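Local coordinates for galectin (Xenopus laevis, PDB 3WUD), which is a lectin of the galectin family that binds lactose and, by its galactoside-binding fold, probably recognises galactose-bearing glycans, at residues I35-D40 / I90-Q95; S42-H47 / I120-M125; I46-R51 / V101-G106; E77-F82 / Q107-P112. All coordinates share one frame; numbering follows the deposited sequence.

Interaction 1: I35-D40 / I90-Q95; sequences INLGKD and ICFEYQ
Ile35 and Leu37 meet Phe92 through carbon alone; a short polar bond of this region is on the other face of strand 35-37, where Asn36 OD1 takes a hydrogen bond from His47 ND1. Asn36 turns away from 90-95, while its two neighbours point toward it. Strand 35-37 belongs to the six-stranded sheet and strand 90-95 to the five-stranded sheet of the galectin sandwich. Their axes run 10.5 Å apart at 17°. Leu37 reaches over with one branch: CD1 sits 3.6 Å from Phe92 CB, at the root of the ring. The other end of the ring is met by Ile35, whose CG2 comes 3.9 Å from Phe92 CZ. Phe92 CG stands anti to the carbonyl carbon (chi1 -57°), which lays the ring along the gap between the sheets. Ile35 CD1 also touches Ile90 CD1 at 3.9 Å, the two side chains crossing at a slant. Phe48 meets the Phe92 ring edge-to-face. On the outer face, Cys91 is disulfide-bonded to Cys19, and Glu93 pairs with Lys102. The two sheets are therefore held here by dispersion and the hydrophobic effect, while the polar groups of Asn36 and Glu93 lie on the outer faces.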
# COMPACT_ATOMS: atom_id res chain seq x y z
N ILE A 35 -11.75 -5.86 -3.72
CA ILE A 35 -10.30 -5.74 -3.82
C ILE A 35 -9.92 -6.31 -5.21
O ILE A 35 -10.32 -7.42 -5.59
CB ILE A 35 -9.63 -6.59 -2.75
CG1 ILE A 35 -10.03 -6.13 -1.35
CG2 ILE A 35 -8.08 -6.63 -2.98
CD1 ILE A 35 -9.92 -7.24 -0.38
N ASN A 36 -9.24 -5.48 -5.98
CA ASN A 36 -8.75 -5.81 -7.29
C ASN A 36 -7.23 -5.99 -7.35
O ASN A 36 -6.54 -5.15 -6.84
CB ASN A 36 -9.13 -4.65 -8.15
CG ASN A 36 -10.62 -4.43 -8.21
OD1 ASN A 36 -11.39 -5.37 -8.45
ND2 ASN A 36 -11.03 -3.21 -8.01
N LEU A 37 -6.74 -7.04 -7.98
CA LEU A 37 -5.30 -7.26 -8.17
C LEU A 37 -5.08 -7.51 -9.64
O LEU A 37 -5.84 -8.29 -10.27
CB LEU A 37 -4.85 -8.52 -7.42
CG LEU A 37 -4.74 -8.51 -5.91
CD1 LEU A 37 -3.99 -9.79 -5.54
CD2 LEU A 37 -3.94 -7.34 -5.48
N GLY A 38 -4.05 -6.93 -10.24
CA GLY A 38 -3.78 -7.19 -11.63
C GLY A 38 -2.60 -6.37 -12.06
O GLY A 38 -1.56 -6.30 -11.34
N LYS A 39 -2.74 -5.79 -13.25
CA LYS A 39 -1.61 -5.15 -13.98
C LYS A 39 -1.74 -3.65 -14.12
O LYS A 39 -0.72 -2.88 -14.17
CB LYS A 39 -1.43 -5.85 -15.36
CG LYS A 39 -1.27 -7.38 -15.31
CD LYS A 39 -1.02 -7.97 -16.71
CE LYS A 39 -2.18 -7.87 -17.68
NZ LYS A 39 -1.78 -8.64 -18.88
N ASP A 40 -3.01 -3.18 -14.12
CA ASP A 40 -3.37 -1.79 -14.11
C ASP A 40 -4.90 -1.67 -13.91
O ASP A 40 -5.58 -2.68 -13.78
CB ASP A 40 -2.93 -1.09 -15.45
CG ASP A 40 -3.44 -1.81 -16.66
OD1 ASP A 40 -4.63 -2.11 -16.69
OD2 ASP A 40 -2.63 -2.18 -17.56
N ILE A 90 -7.47 -10.90 4.26
CA ILE A 90 -7.53 -11.88 3.17
C ILE A 90 -6.12 -12.00 2.57
O ILE A 90 -5.45 -10.92 2.45
CB ILE A 90 -8.55 -11.40 2.08
CG1 ILE A 90 -9.94 -11.13 2.70
CG2 ILE A 90 -8.61 -12.36 0.90
CD1 ILE A 90 -10.40 -9.71 2.55
N CYS A 91 -5.69 -13.22 2.17
CA CYS A 91 -4.36 -13.41 1.46
C CYS A 91 -4.65 -13.87 0.05
O CYS A 91 -5.46 -14.77 -0.21
CB CYS A 91 -3.28 -14.39 2.10
SG CYS A 91 -1.59 -13.68 1.91
N PHE A 92 -3.98 -13.24 -0.88
CA PHE A 92 -4.03 -13.64 -2.30
C PHE A 92 -2.69 -14.25 -2.67
O PHE A 92 -1.73 -13.54 -2.62
CB PHE A 92 -4.35 -12.41 -3.14
CG PHE A 92 -5.65 -11.74 -2.75
CD1 PHE A 92 -6.82 -12.00 -3.45
CD2 PHE A 92 -5.63 -10.77 -1.76
CE1 PHE A 92 -7.99 -11.34 -3.10
CE2 PHE A 92 -6.78 -10.14 -1.41
CZ PHE A 92 -7.97 -10.44 -2.08
N GLU A 93 -2.65 -15.55 -2.97
CA GLU A 93 -1.42 -16.26 -3.28
C GLU A 93 -1.38 -16.43 -4.79
O GLU A 93 -2.37 -16.90 -5.38
CB GLU A 93 -1.38 -17.63 -2.61
CG GLU A 93 -0.23 -18.49 -3.07
CD GLU A 93 -0.23 -19.88 -2.44
OE1 GLU A 93 -0.66 -19.97 -1.28
OE2 GLU A 93 0.22 -20.84 -3.11
N TYR A 94 -0.27 -16.04 -5.38
CA TYR A 94 -0.06 -16.15 -6.84
C TYR A 94 0.66 -17.45 -7.28
O TYR A 94 1.83 -17.67 -6.94
CB TYR A 94 0.72 -14.88 -7.30
CG TYR A 94 1.11 -14.76 -8.76
CD1 TYR A 94 0.56 -15.58 -9.78
CD2 TYR A 94 2.02 -13.82 -9.14
CE1 TYR A 94 0.98 -15.45 -11.11
CE2 TYR A 94 2.43 -13.70 -10.43
CZ TYR A 94 1.90 -14.49 -11.43
OH TYR A 94 2.37 -14.34 -12.75
N GLN A 95 -0.08 -18.32 -7.96
CA GLN A 95 0.48 -19.49 -8.65
C GLN A 95 0.37 -19.35 -10.16
O GLN A 95 -0.31 -18.44 -10.67
CB GLN A 95 -0.22 -20.79 -8.17
CG GLN A 95 -0.02 -21.05 -6.66
CD GLN A 95 1.47 -21.25 -6.31
OE1 GLN A 95 2.28 -21.63 -7.17
NE2 GLN A 95 1.83 -20.98 -5.06

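Interaction 2: S42-H47 / I120-M125; sequences SNYVIH and ITFLSM. With GAL (beta-D-galactopyranose), chain B.
Tyr44 leans toward Phe122 across strand 34-37, which lies between strands 43-51 and 120-126 in the antiparallel six-stranded sheet of the galectin sandwich. The Tyr44 side chain starts along the sheet, and its ring then closes the distance. CG is anti to the carbonyl carbon (chi1 -52°), and CE1 ends 3.8 Å from CE1 of Phe122. The two side chains cross obliquely. Lys66 makes a cation-pi contact with the Tyr44 ring. At its tip, Tyr44 OH holds a water at 2.8 Å. The same water is 2.8 Å from Ser124 OG and lies in the plane of the Phe122 ring, at its edge. Ser124 OG also takes a hydrogen bond from Asn36 ND2, so the middle strand joins this polar group. Next along the chain, Val45 and Ile46 both face Leu37 in a classic beta bulge. The partner strand has its own, since Thr121 and Phe122 both face Gly38. Past the bulge, His47 belongs to the glycan pocket and its ring meets that of Trp71. GAL O4 lies at the edge of the imidazole, near its plane, 2.7 Å from His47 NE2 in a hydrogen bond.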
# COMPACT_ATOMS: atom_id res chain seq x y z
N SER A 42 -7.22 -1.21 -15.84
CA SER A 42 -8.02 -1.82 -16.88
C SER A 42 -7.93 -3.33 -16.94
O SER A 42 -8.68 -3.96 -17.66
CB SER A 42 -7.66 -1.22 -18.29
OG SER A 42 -8.07 0.15 -18.32
N ASN A 43 -7.04 -3.92 -16.13
CA ASN A 43 -6.68 -5.32 -16.23
C ASN A 43 -6.54 -5.95 -14.82
O ASN A 43 -5.55 -5.80 -14.11
CB ASN A 43 -5.38 -5.46 -17.01
CG ASN A 43 -5.56 -5.13 -18.51
OD1 ASN A 43 -6.15 -5.88 -19.22
ND2 ASN A 43 -5.19 -3.95 -18.90
N TYR A 44 -7.61 -6.60 -14.40
CA TYR A 44 -7.69 -7.24 -13.09
C TYR A 44 -7.62 -8.72 -13.36
O TYR A 44 -8.51 -9.34 -13.96
CB TYR A 44 -8.97 -6.91 -12.32
CG TYR A 44 -9.35 -5.47 -12.14
CD1 TYR A 44 -8.44 -4.40 -12.08
CD2 TYR A 44 -10.69 -5.15 -11.92
CE1 TYR A 44 -8.85 -3.07 -11.87
CE2 TYR A 44 -11.12 -3.82 -11.70
CZ TYR A 44 -10.21 -2.81 -11.66
OH TYR A 44 -10.73 -1.56 -11.45
N VAL A 45 -6.55 -9.34 -12.86
CA VAL A 45 -6.48 -10.77 -12.73
C VAL A 45 -7.57 -11.31 -11.79
O VAL A 45 -8.15 -12.33 -12.06
CB VAL A 45 -5.05 -11.24 -12.28
CG1 VAL A 45 -5.01 -12.73 -12.32
CG2 VAL A 45 -3.96 -10.71 -13.23
N ILE A 46 -7.81 -10.62 -10.69
CA ILE A 46 -9.01 -10.87 -9.80
C ILE A 46 -9.68 -9.55 -9.35
O ILE A 46 -9.06 -8.59 -8.94
CB ILE A 46 -8.72 -11.83 -8.61
CG1 ILE A 46 -10.04 -12.25 -7.92
CG2 ILE A 46 -7.79 -11.18 -7.64
CD1 ILE A 46 -9.81 -13.39 -6.91
N HIS A 47 -11.02 -9.58 -9.42
CA HIS A 47 -11.92 -8.66 -8.80
C HIS A 47 -12.62 -9.53 -7.79
O HIS A 47 -13.34 -10.48 -8.18
CB HIS A 47 -12.89 -8.07 -9.83
CG HIS A 47 -14.07 -7.33 -9.24
ND1 HIS A 47 -13.98 -6.06 -8.71
CD2 HIS A 47 -15.37 -7.67 -9.19
CE1 HIS A 47 -15.19 -5.64 -8.37
NE2 HIS A 47 -16.05 -6.59 -8.70
N ILE A 120 2.26 -9.54 -10.60
CA ILE A 120 1.20 -8.63 -10.16
C ILE A 120 1.79 -7.33 -9.65
O ILE A 120 2.58 -7.31 -8.68
CB ILE A 120 0.25 -9.30 -9.17
CG1 ILE A 120 -0.52 -10.40 -9.93
CG2 ILE A 120 -0.69 -8.26 -8.52
CD1 ILE A 120 -1.20 -11.42 -9.09
N THR A 121 1.34 -6.25 -10.27
CA THR A 121 1.85 -4.92 -9.97
C THR A 121 0.80 -3.88 -9.59
O THR A 121 1.15 -2.74 -9.38
CB THR A 121 2.67 -4.39 -11.17
OG1 THR A 121 1.78 -4.23 -12.30
CG2 THR A 121 3.82 -5.36 -11.43
N PHE A 122 -0.46 -4.26 -9.52
CA PHE A 122 -1.53 -3.33 -9.29
C PHE A 122 -2.56 -3.88 -8.30
O PHE A 122 -2.95 -5.02 -8.40
CB PHE A 122 -2.24 -2.99 -10.60
CG PHE A 122 -3.40 -1.99 -10.45
CD1 PHE A 122 -4.69 -2.43 -10.28
CD2 PHE A 122 -3.16 -0.64 -10.53
CE1 PHE A 122 -5.75 -1.56 -10.20
CE2 PHE A 122 -4.23 0.27 -10.47
CZ PHE A 122 -5.50 -0.20 -10.23
N LEU A 123 -2.99 -3.02 -7.42
CA LEU A 123 -4.00 -3.30 -6.43
C LEU A 123 -4.95 -2.11 -6.33
O LEU A 123 -4.56 -0.93 -6.29
CB LEU A 123 -3.33 -3.51 -5.10
CG LEU A 123 -4.26 -3.62 -3.87
CD1 LEU A 123 -5.03 -2.44 -3.29
CD2 LEU A 123 -5.18 -4.77 -3.94
N SER A 124 -6.24 -2.38 -6.27
CA SER A 124 -7.14 -1.28 -5.85
C SER A 124 -8.23 -1.84 -4.95
O SER A 124 -8.51 -3.01 -4.92
CB SER A 124 -7.74 -0.49 -7.02
OG SER A 124 -8.59 -1.31 -7.82
N MET A 125 -8.84 -0.98 -4.18
CA MET A 125 -9.91 -1.48 -3.31
C MET A 125 -10.94 -0.40 -3.10
O MET A 125 -10.65 0.82 -3.19
CB MET A 125 -9.34 -2.01 -2.02
CG MET A 125 -8.67 -0.94 -1.20
SD MET A 125 -7.70 -1.66 0.12
CE MET A 125 -8.56 -1.23 1.61
C1 GAL B . -21.26 -6.31 -11.70
C2 GAL B . -20.87 -5.13 -10.82
C3 GAL B . -19.39 -4.77 -10.91
C4 GAL B . -18.56 -6.05 -10.75
C5 GAL B . -19.08 -7.12 -11.71
C6 GAL B . -18.36 -8.45 -11.65
O2 GAL B . -21.60 -3.98 -11.21
O3 GAL B . -19.10 -3.74 -9.97
O4 GAL B . -18.65 -6.53 -9.40
O5 GAL B . -20.46 -7.45 -11.49
O6 GAL B . -18.86 -9.42 -12.56
O HOH W 1 -9.06 0.25 -10.10

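Interaction 3: I46-R51 / V101-G106; sequences IHFNPR and VKLSDG. With GAL (beta-D-galactopyranose), chain B; GLC (alpha-D-glucopyranose), chain C.
The first torsions of Phe48 and Val101 bring their side chains together: CG of Phe48 (chi1 176°) and CG1 of Val101 (chi1 178°) each stand opposite the backbone N of their own residue. This carries the ring and the methyl into the gap between the two sheets. Val101 CG1 comes within 3.6 Å of Phe48 CE1. Its other methyl, CG2, lies 3.9 Å from Ile46 CD1, two residues before Phe48. Leu103 adds CD2, which lies 4.1 Å from Phe48 CZ at the far end of the ring. All four side chains are buried, and Phe109 covers both Phe48 and Val101. The alternate residues of 46-51 point out of the sandwich instead. There Arg51 lies extended beside Asn49. Its NE gives a hydrogen bond to Asn49 OD1 at 2.8 Å, in the guanidinium plane but 49° out of the carbonyl plane of the amide. This bond fixes the rotation of the guanidinium, whose edge is turned to the sugars. Arg51 NH1 binds GLC O3 at 2.8 Å. Arg51 NH2 spans both rings, reaching GLC O3 at 3.1 Å and GAL O4 at 3.0 Å. Asp57 forms a salt bridge with NH1 and would further orient the group. One strand thus gives one face to the sandwich core and the other to the galectin carbohydrate-binding site.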
# COMPACT_ATOMS: atom_id res chain seq x y z
N ILE A 46 -7.81 -10.62 -10.69
CA ILE A 46 -9.01 -10.87 -9.80
C ILE A 46 -9.68 -9.55 -9.35
O ILE A 46 -9.06 -8.59 -8.94
CB ILE A 46 -8.72 -11.83 -8.61
CG1 ILE A 46 -10.04 -12.25 -7.92
CG2 ILE A 46 -7.79 -11.18 -7.64
CD1 ILE A 46 -9.81 -13.39 -6.91
N HIS A 47 -11.02 -9.58 -9.42
CA HIS A 47 -11.92 -8.66 -8.80
C HIS A 47 -12.62 -9.53 -7.79
O HIS A 47 -13.34 -10.48 -8.18
CB HIS A 47 -12.89 -8.07 -9.83
CG HIS A 47 -14.07 -7.33 -9.24
ND1 HIS A 47 -13.98 -6.06 -8.71
CD2 HIS A 47 -15.37 -7.67 -9.19
CE1 HIS A 47 -15.19 -5.64 -8.37
NE2 HIS A 47 -16.05 -6.59 -8.70
N PHE A 48 -12.36 -9.26 -6.52
CA PHE A 48 -12.81 -10.02 -5.37
C PHE A 48 -13.85 -9.18 -4.65
O PHE A 48 -13.54 -8.11 -4.12
CB PHE A 48 -11.62 -10.27 -4.45
CG PHE A 48 -11.96 -10.94 -3.17
CD1 PHE A 48 -12.09 -12.33 -3.14
CD2 PHE A 48 -12.14 -10.22 -2.00
CE1 PHE A 48 -12.39 -12.98 -1.95
CE2 PHE A 48 -12.48 -10.85 -0.79
CZ PHE A 48 -12.62 -12.24 -0.80
N ASN A 49 -15.13 -9.54 -4.78
CA ASN A 49 -16.23 -8.69 -4.38
C ASN A 49 -17.32 -9.36 -3.42
O ASN A 49 -18.33 -9.85 -3.90
CB ASN A 49 -16.92 -8.22 -5.67
CG ASN A 49 -18.02 -7.18 -5.47
OD1 ASN A 49 -18.93 -7.13 -6.28
ND2 ASN A 49 -17.93 -6.35 -4.45
N PRO A 50 -17.03 -9.34 -2.08
CA PRO A 50 -17.96 -9.82 -1.10
C PRO A 50 -19.14 -8.84 -1.12
O PRO A 50 -18.95 -7.67 -1.13
CB PRO A 50 -17.16 -9.75 0.21
CG PRO A 50 -15.76 -9.97 -0.23
CD PRO A 50 -15.74 -9.05 -1.44
N ARG A 51 -20.33 -9.40 -1.21
CA ARG A 51 -21.52 -8.69 -1.33
C ARG A 51 -22.45 -9.08 -0.16
O ARG A 51 -22.89 -10.27 -0.08
CB ARG A 51 -22.25 -9.05 -2.62
CG ARG A 51 -21.46 -8.64 -3.85
CD ARG A 51 -22.21 -8.87 -5.16
NE ARG A 51 -21.42 -8.40 -6.31
CZ ARG A 51 -21.76 -8.64 -7.59
NH1 ARG A 51 -22.88 -9.27 -7.86
NH2 ARG A 51 -21.02 -8.17 -8.59
N VAL A 101 -7.17 -17.76 -2.89
CA VAL A 101 -7.69 -16.72 -1.99
C VAL A 101 -7.88 -17.39 -0.65
O VAL A 101 -8.61 -18.39 -0.58
CB VAL A 101 -9.02 -16.20 -2.43
CG1 VAL A 101 -9.57 -15.17 -1.46
CG2 VAL A 101 -8.92 -15.64 -3.88
N LYS A 102 -7.22 -16.84 0.36
CA LYS A 102 -7.23 -17.46 1.75
C LYS A 102 -7.90 -16.49 2.71
O LYS A 102 -7.47 -15.34 2.88
CB LYS A 102 -5.78 -17.76 2.20
CG LYS A 102 -4.90 -18.44 1.21
CD LYS A 102 -3.50 -18.68 1.80
CE LYS A 102 -2.48 -18.99 0.75
NZ LYS A 102 -1.13 -18.60 1.23
N LEU A 103 -8.97 -16.96 3.35
CA LEU A 103 -9.79 -16.21 4.21
C LEU A 103 -9.38 -16.45 5.68
O LEU A 103 -8.68 -17.47 6.00
CB LEU A 103 -11.23 -16.55 3.97
CG LEU A 103 -11.69 -16.33 2.51
CD1 LEU A 103 -13.09 -16.83 2.31
CD2 LEU A 103 -11.52 -14.86 2.12
N SER A 104 -9.84 -15.53 6.52
CA SER A 104 -9.47 -15.42 7.93
C SER A 104 -9.90 -16.62 8.75
O SER A 104 -9.28 -16.90 9.75
CB SER A 104 -10.12 -14.16 8.56
OG SER A 104 -11.57 -14.15 8.43
N ASP A 105 -10.94 -17.31 8.34
CA ASP A 105 -11.44 -18.51 9.01
C ASP A 105 -10.85 -19.81 8.45
O ASP A 105 -11.37 -20.88 8.68
CB ASP A 105 -13.00 -18.52 8.98
CG ASP A 105 -13.57 -18.78 7.58
OD1 ASP A 105 -14.77 -19.14 7.41
OD2 ASP A 105 -12.80 -18.67 6.62
N GLY A 106 -9.78 -19.73 7.66
CA GLY A 106 -9.19 -20.85 7.05
C GLY A 106 -9.75 -21.34 5.72
O GLY A 106 -9.12 -22.18 5.06
C1 GAL B . -21.26 -6.31 -11.70
C2 GAL B . -20.87 -5.13 -10.82
C3 GAL B . -19.39 -4.77 -10.91
C4 GAL B . -18.56 -6.05 -10.75
C5 GAL B . -19.08 -7.12 -11.71
C6 GAL B . -18.36 -8.45 -11.65
O2 GAL B . -21.60 -3.98 -11.21
O3 GAL B . -19.10 -3.74 -9.97
O4 GAL B . -18.65 -6.53 -9.40
O5 GAL B . -20.46 -7.45 -11.49
O6 GAL B . -18.86 -9.42 -12.56
C1 GLC C . -25.10 -9.23 -13.62
C2 GLC C . -24.61 -9.66 -12.25
C3 GLC C . -23.78 -8.68 -11.48
C4 GLC C . -23.07 -7.63 -12.37
C5 GLC C . -23.99 -7.00 -13.42
C6 GLC C . -23.22 -6.29 -14.48
O1 GLC C . -26.37 -9.72 -13.95
O2 GLC C . -25.54 -10.30 -11.41
O3 GLC C . -22.89 -9.47 -10.69
O4 GLC C . -22.66 -6.65 -11.48
O5 GLC C . -24.74 -7.95 -14.10
O6 GLC C . -24.21 -5.73 -15.34

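Interaction 4: E77-F82 / Q107-P112; sequences ENVFPF and QEFNFP
Glu77 lies over one face of the Phe109 ring. Its CB points toward strand 108-112, and the chain then bends at chi2 (-73°) to fold flat on the aromatic. CG sits over the middle of the ring, 3.7 Å from the centroid and 3° off the normal, a CH-pi contact. CD follows at 3.8 Å from Phe109 CG. The carboxylate stacks on the ring, offset toward the rim, with the two planes only 9° apart. OE1 runs on toward the backbone, to 3.9 Å from Phe109 CB. OE2 lies just past the rim, 3.7 Å from Phe109 CD1. The polar end has its own partner: OE2 takes a hydrogen bond from Gln75 NE2. Gln75 NE2 also binds Asn110 O, so one amide links the carboxylate to the strand beneath it. Val79 adds a looser apolar touch, with CG1 4.4 Å from Phe109 CD2. Its other methyl faces the amide of Gln107, but that approach is too close in the model to be relied on. Phe109 in turn packs on Phe48 and Cys63 of the opposite sheet. The segment 77-82 leaves edge strand 70-77 of the six-stranded sheet, and 108-112 is an edge strand of the five-stranded sheet. The contact closes one side of the galectin beta-sandwich.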
# COMPACT_ATOMS: atom_id res chain seq x y z
N GLU A 77 -18.94 -17.66 -4.92
CA GLU A 77 -18.66 -18.49 -3.75
C GLU A 77 -19.68 -18.23 -2.62
O GLU A 77 -19.90 -17.11 -2.32
CB GLU A 77 -17.24 -18.16 -3.26
CG GLU A 77 -16.17 -18.31 -4.32
CD GLU A 77 -15.85 -19.75 -4.67
OE1 GLU A 77 -16.01 -20.67 -3.82
OE2 GLU A 77 -15.38 -19.98 -5.81
N ASN A 78 -20.27 -19.28 -2.04
CA ASN A 78 -21.11 -19.21 -0.85
C ASN A 78 -20.28 -18.99 0.45
O ASN A 78 -20.80 -18.53 1.43
CB ASN A 78 -22.05 -20.45 -0.63
CG ASN A 78 -23.07 -20.61 -1.73
OD1 ASN A 78 -23.23 -19.74 -2.57
ND2 ASN A 78 -23.80 -21.74 -1.72
N VAL A 79 -18.98 -19.21 0.46
CA VAL A 79 -18.25 -18.92 1.70
C VAL A 79 -18.33 -17.43 1.98
O VAL A 79 -18.23 -16.62 1.06
CB VAL A 79 -16.80 -19.36 1.61
CG1 VAL A 79 -16.03 -18.53 0.64
CG2 VAL A 79 -16.12 -19.24 2.97
N PHE A 80 -18.49 -17.06 3.25
CA PHE A 80 -18.67 -15.65 3.60
C PHE A 80 -18.40 -15.38 5.07
O PHE A 80 -19.33 -15.15 5.85
CB PHE A 80 -20.09 -15.22 3.26
CG PHE A 80 -20.26 -13.74 3.05
CD1 PHE A 80 -19.97 -13.17 1.82
CD2 PHE A 80 -20.78 -12.89 4.04
CE1 PHE A 80 -20.14 -11.80 1.61
CE2 PHE A 80 -20.88 -11.51 3.85
CZ PHE A 80 -20.56 -10.96 2.59
N PRO A 81 -17.14 -15.34 5.44
CA PRO A 81 -16.78 -15.05 6.84
C PRO A 81 -16.70 -13.57 7.18
O PRO A 81 -15.81 -13.16 7.95
CB PRO A 81 -15.38 -15.59 6.90
CG PRO A 81 -14.85 -15.30 5.55
CD PRO A 81 -15.97 -15.61 4.62
N PHE A 82 -17.50 -12.73 6.54
CA PHE A 82 -17.37 -11.31 6.75
C PHE A 82 -18.54 -10.76 7.58
O PHE A 82 -19.58 -11.35 7.58
CB PHE A 82 -17.24 -10.56 5.38
CG PHE A 82 -16.22 -11.15 4.46
CD1 PHE A 82 -14.89 -10.84 4.61
CD2 PHE A 82 -16.61 -11.96 3.37
CE1 PHE A 82 -13.96 -11.40 3.79
CE2 PHE A 82 -15.68 -12.48 2.52
CZ PHE A 82 -14.37 -12.19 2.73
N GLN A 107 -10.93 -20.88 5.32
CA GLN A 107 -11.52 -21.29 4.05
C GLN A 107 -10.74 -20.67 2.93
O GLN A 107 -10.27 -19.57 3.09
CB GLN A 107 -12.98 -20.87 4.00
CG GLN A 107 -13.76 -21.62 5.07
CD GLN A 107 -15.15 -21.99 4.59
OE1 GLN A 107 -15.33 -22.94 3.80
NE2 GLN A 107 -16.15 -21.23 5.06
N GLU A 108 -10.61 -21.39 1.83
CA GLU A 108 -9.78 -20.99 0.70
C GLU A 108 -10.50 -21.36 -0.60
O GLU A 108 -11.20 -22.40 -0.64
CB GLU A 108 -8.50 -21.81 0.69
CG GLU A 108 -7.48 -21.54 1.77
CD GLU A 108 -6.36 -22.56 1.70
OE1 GLU A 108 -6.43 -23.42 0.79
OE2 GLU A 108 -5.42 -22.49 2.52
N PHE A 109 -10.23 -20.63 -1.69
CA PHE A 109 -10.71 -21.08 -2.99
C PHE A 109 -9.78 -20.54 -4.04
O PHE A 109 -8.98 -19.66 -3.75
CB PHE A 109 -12.18 -20.64 -3.20
CG PHE A 109 -12.37 -19.13 -3.31
CD1 PHE A 109 -12.26 -18.46 -4.55
CD2 PHE A 109 -12.70 -18.37 -2.19
CE1 PHE A 109 -12.46 -17.07 -4.62
CE2 PHE A 109 -12.95 -17.00 -2.28
CZ PHE A 109 -12.78 -16.34 -3.49
N ASN A 110 -9.80 -21.14 -5.22
CA ASN A 110 -8.92 -20.72 -6.28
C ASN A 110 -9.73 -20.03 -7.33
O ASN A 110 -10.86 -20.41 -7.59
CB ASN A 110 -8.22 -21.91 -6.96
CG ASN A 110 -7.37 -22.70 -5.99
OD1 ASN A 110 -6.69 -22.14 -5.16
ND2 ASN A 110 -7.46 -24.00 -6.09
N PHE A 111 -9.07 -19.15 -8.02
CA PHE A 111 -9.62 -18.39 -9.13
C PHE A 111 -8.65 -18.45 -10.31
O PHE A 111 -7.50 -18.12 -10.18
CB PHE A 111 -9.89 -16.91 -8.72
CG PHE A 111 -10.65 -16.12 -9.77
CD1 PHE A 111 -12.02 -16.27 -9.93
CD2 PHE A 111 -9.97 -15.21 -10.57
CE1 PHE A 111 -12.70 -15.55 -10.90
CE2 PHE A 111 -10.65 -14.51 -11.59
CZ PHE A 111 -12.02 -14.69 -11.73
N PRO A 112 -9.13 -18.83 -11.48
CA PRO A 112 -8.22 -19.02 -12.57
C PRO A 112 -7.61 -17.73 -13.11
O PRO A 112 -8.23 -16.67 -13.12
CB PRO A 112 -9.09 -19.71 -13.61
CG PRO A 112 -10.45 -19.23 -13.37
CD PRO A 112 -10.53 -19.06 -11.88

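Overall arrangement
Interactions 1 and 3 both span the sandwich, joining neighbouring strands 34-37 and 43-51 of one sheet to neighbouring strands 86-95 and 98-103 of the other. Their centres are about 10 Å apart. Interaction 2 stays within the six-stranded sheet, about 6 Å from interaction 1 centre to centre, and shares Ile46 and His47 with interaction 3. Interaction 4 lies at the sandwich edge, its centre about 5 Å from that of interaction 3 and about 18 Å from that of interaction 2. Along the chain, the first segments of interactions 1, 2 and 3 come in that order before 77-82. Strand 43-51 thus packs inward in interaction 3 and carries pocket residues on its other face.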